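Local coordinates for SA0254 protein (Staphylococcus aureus subsp. aureus, PDB 2OOI) that is of unknown function but carries a UTRA domain, consistent with the effector-sensing part of a GntR-type transcriptional regulator that responds to a small molecule, at residues B[132-135]-B[141-144]. Sequence-based numbering, arbitrary orientation.
Sequences QTFY and PFDS
Phe134 is joined to Asp143 and Phe142 of the adjacent strand by two backbone hydrogen bonds, Phe134 N to Asp143 O (3.0 Å) and Phe142 N to Phe134 O (2.8 Å). They lie in the antiparallel beta hairpin of strands 126-136 and 141-150, inside the six-stranded sheet of the UTRA domain. Phe134 and Asp143 form a hydrogen-bonded pair, yet beyond them the register slips by one residue, so Tyr135 faces Pro141 and a beta bulge takes in Phe142. The acceptor Phe134 O also receives a CA-H contact from Pro141, and Asp143 O one from Thr133 CA. On the face of Thr133, Tyr135, Pro141 and Ser144, both small hydroxyls turn to one carboxylate: Thr133 OG1 and Ser144 OG are hydrogen-bonded to Glu40. There Pro141 CB packs against the Tyr135 ring at CE1 (3.6 Å). On the other face the side chains of Phe134 and Asp143 run alongside each other, ring and carboxylate planes only 22° apart, with Asp143 OD2 coming to 3.3 Å from Phe134 CD2. Asp143 OD1 is hydrogen-bonded to Ser145 OG, and Phe88 of helix 87-94 touches both Phe134 and Asp143; the side chain of Asp143 is about 8 Å from a bound zinc ion, too far to be a ligand. Phe142 holds CG between its backbone N and carbonyl carbon (chi1 67°), which turns the ring toward strand 126-136, where CZ meets Phe134 CB at 3.5 Å. Its CE2 lies 3.6 Å from Tyr135 C, the carbonyl carbon sitting at the ring edge.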
ATOM      1  N   GLN B 132      -8.624   7.261   2.857  1.00 52.65           N
ATOM      2  CA  GLN B 132      -8.049   8.379   2.141  1.00 53.13           C
ATOM      3  C   GLN B 132      -8.761   9.679   2.510  1.00 53.30           C
ATOM      4  O   GLN B 132      -9.980   9.719   2.525  1.00 53.94           O
ATOM      5  CB  GLN B 132      -8.100   8.111   0.638  1.00 52.85           C
ATOM      6  CG  GLN B 132      -7.246   9.082  -0.182  1.00 53.14           C
ATOM      7  CD  GLN B 132      -6.931   8.611  -1.605  1.00 53.39           C
ATOM      8  OE1 GLN B 132      -6.307   9.347  -2.375  1.00 53.84           O
ATOM      9  NE2 GLN B 132      -7.350   7.391  -1.952  1.00 53.36           N
ATOM     10  N   THR B 133      -8.007  10.734   2.819  1.00 53.21           N
ATOM     11  CA  THR B 133      -8.608  12.039   3.061  1.00 52.97           C
ATOM     12  C   THR B 133      -8.129  12.987   1.988  1.00 53.18           C
ATOM     13  O   THR B 133      -6.930  13.139   1.809  1.00 52.68           O
ATOM     14  CB  THR B 133      -8.217  12.596   4.393  1.00 52.92           C
ATOM     15  OG1 THR B 133      -8.700  11.726   5.411  1.00 51.84           O
ATOM     16  CG2 THR B 133      -8.817  14.020   4.593  1.00 52.86           C
ATOM     17  N   PHE B 134      -9.069  13.603   1.270  1.00 53.11           N
ATOM     18  CA  PHE B 134      -8.740  14.478   0.157  1.00 53.43           C
ATOM     19  C   PHE B 134      -8.883  15.947   0.563  1.00 53.60           C
ATOM     20  O   PHE B 134      -9.840  16.331   1.248  1.00 53.94           O
ATOM     21  CB  PHE B 134      -9.676  14.219  -1.027  1.00 53.63           C
ATOM     22  CG  PHE B 134      -9.530  12.853  -1.664  1.00 53.80           C
ATOM     23  CD1 PHE B 134      -8.773  12.688  -2.824  1.00 53.19           C
ATOM     24  CD2 PHE B 134     -10.200  11.735  -1.128  1.00 54.06           C
ATOM     25  CE1 PHE B 134      -8.657  11.413  -3.440  1.00 53.63           C
ATOM     26  CE2 PHE B 134     -10.095  10.464  -1.730  1.00 52.85           C
ATOM     27  CZ  PHE B 134      -9.322  10.303  -2.889  1.00 53.01           C
ATOM     28  N   TYR B 135      -7.953  16.773   0.110  1.00 53.45           N
ATOM     29  CA  TYR B 135      -8.012  18.186   0.380  1.00 53.64           C
ATOM     30  C   TYR B 135      -8.056  18.940  -0.920  1.00 54.09           C
ATOM     31  O   TYR B 135      -7.469  18.523  -1.917  1.00 53.75           O
ATOM     32  CB  TYR B 135      -6.794  18.654   1.163  1.00 53.69           C
ATOM     33  CG  TYR B 135      -6.568  17.936   2.465  1.00 53.66           C
ATOM     34  CD1 TYR B 135      -6.743  18.582   3.689  1.00 53.61           C
ATOM     35  CD2 TYR B 135      -6.161  16.616   2.479  1.00 53.67           C
ATOM     36  CE1 TYR B 135      -6.523  17.918   4.880  1.00 52.75           C
ATOM     37  CE2 TYR B 135      -5.942  15.954   3.657  1.00 53.65           C
ATOM     38  CZ  TYR B 135      -6.123  16.610   4.848  1.00 53.73           C
ATOM     39  OH  TYR B 135      -5.896  15.913   5.999  1.00 55.40           O
ATOM     40  N   PRO B 141     -10.090  20.021   3.670  1.00 52.47           N
ATOM     41  CA  PRO B 141     -10.371  18.594   3.536  1.00 51.99           C
ATOM     42  C   PRO B 141     -11.815  18.405   3.166  1.00 51.30           C
ATOM     43  O   PRO B 141     -12.646  18.955   3.839  1.00 51.74           O
ATOM     44  CB  PRO B 141     -10.123  18.055   4.943  1.00 52.11           C
ATOM     45  CG  PRO B 141     -10.382  19.208   5.863  1.00 53.07           C
ATOM     46  CD  PRO B 141     -10.079  20.466   5.073  1.00 52.73           C
ATOM     47  N   PHE B 142     -12.140  17.658   2.114  1.00 50.54           N
ATOM     48  CA  PHE B 142     -13.543  17.586   1.700  1.00 49.62           C
ATOM     49  C   PHE B 142     -14.147  16.184   1.600  1.00 49.38           C
ATOM     50  O   PHE B 142     -15.369  16.057   1.491  1.00 48.88           O
ATOM     51  CB  PHE B 142     -13.726  18.324   0.380  1.00 49.22           C
ATOM     52  CG  PHE B 142     -13.043  17.674  -0.767  1.00 47.86           C
ATOM     53  CD1 PHE B 142     -13.652  16.658  -1.457  1.00 47.17           C
ATOM     54  CD2 PHE B 142     -11.772  18.060  -1.141  1.00 49.25           C
ATOM     55  CE1 PHE B 142     -13.017  16.036  -2.509  1.00 47.77           C
ATOM     56  CE2 PHE B 142     -11.112  17.425  -2.207  1.00 49.08           C
ATOM     57  CZ  PHE B 142     -11.743  16.416  -2.883  1.00 47.56           C
ATOM     58  N   ASP B 143     -13.316  15.140   1.650  1.00 49.31           N
ATOM     59  CA  ASP B 143     -13.771  13.765   1.426  1.00 49.12           C
ATOM     60  C   ASP B 143     -13.011  12.843   2.345  1.00 49.27           C
ATOM     61  O   ASP B 143     -11.785  12.780   2.277  1.00 50.12           O
ATOM     62  CB  ASP B 143     -13.498  13.389  -0.029  1.00 49.64           C
ATOM     63  CG  ASP B 143     -13.658  11.891  -0.330  1.00 49.68           C
ATOM     64  OD1 ASP B 143     -13.992  11.084   0.558  1.00 51.01           O
ATOM     65  OD2 ASP B 143     -13.461  11.523  -1.511  1.00 51.91           O
ATOM     66  N   SER B 144     -13.742  12.116   3.190  1.00 49.29           N
ATOM     67  CA  SER B 144     -13.190  11.071   4.056  1.00 48.97           C
ATOM     68  C   SER B 144     -13.654   9.712   3.565  1.00 48.75           C
ATOM     69  O   SER B 144     -14.826   9.397   3.672  1.00 48.88           O
ATOM     70  CB  SER B 144     -13.700  11.270   5.489  1.00 49.05           C
ATOM     71  OG  SER B 144     -13.186  10.300   6.396  1.00 48.75           O
TER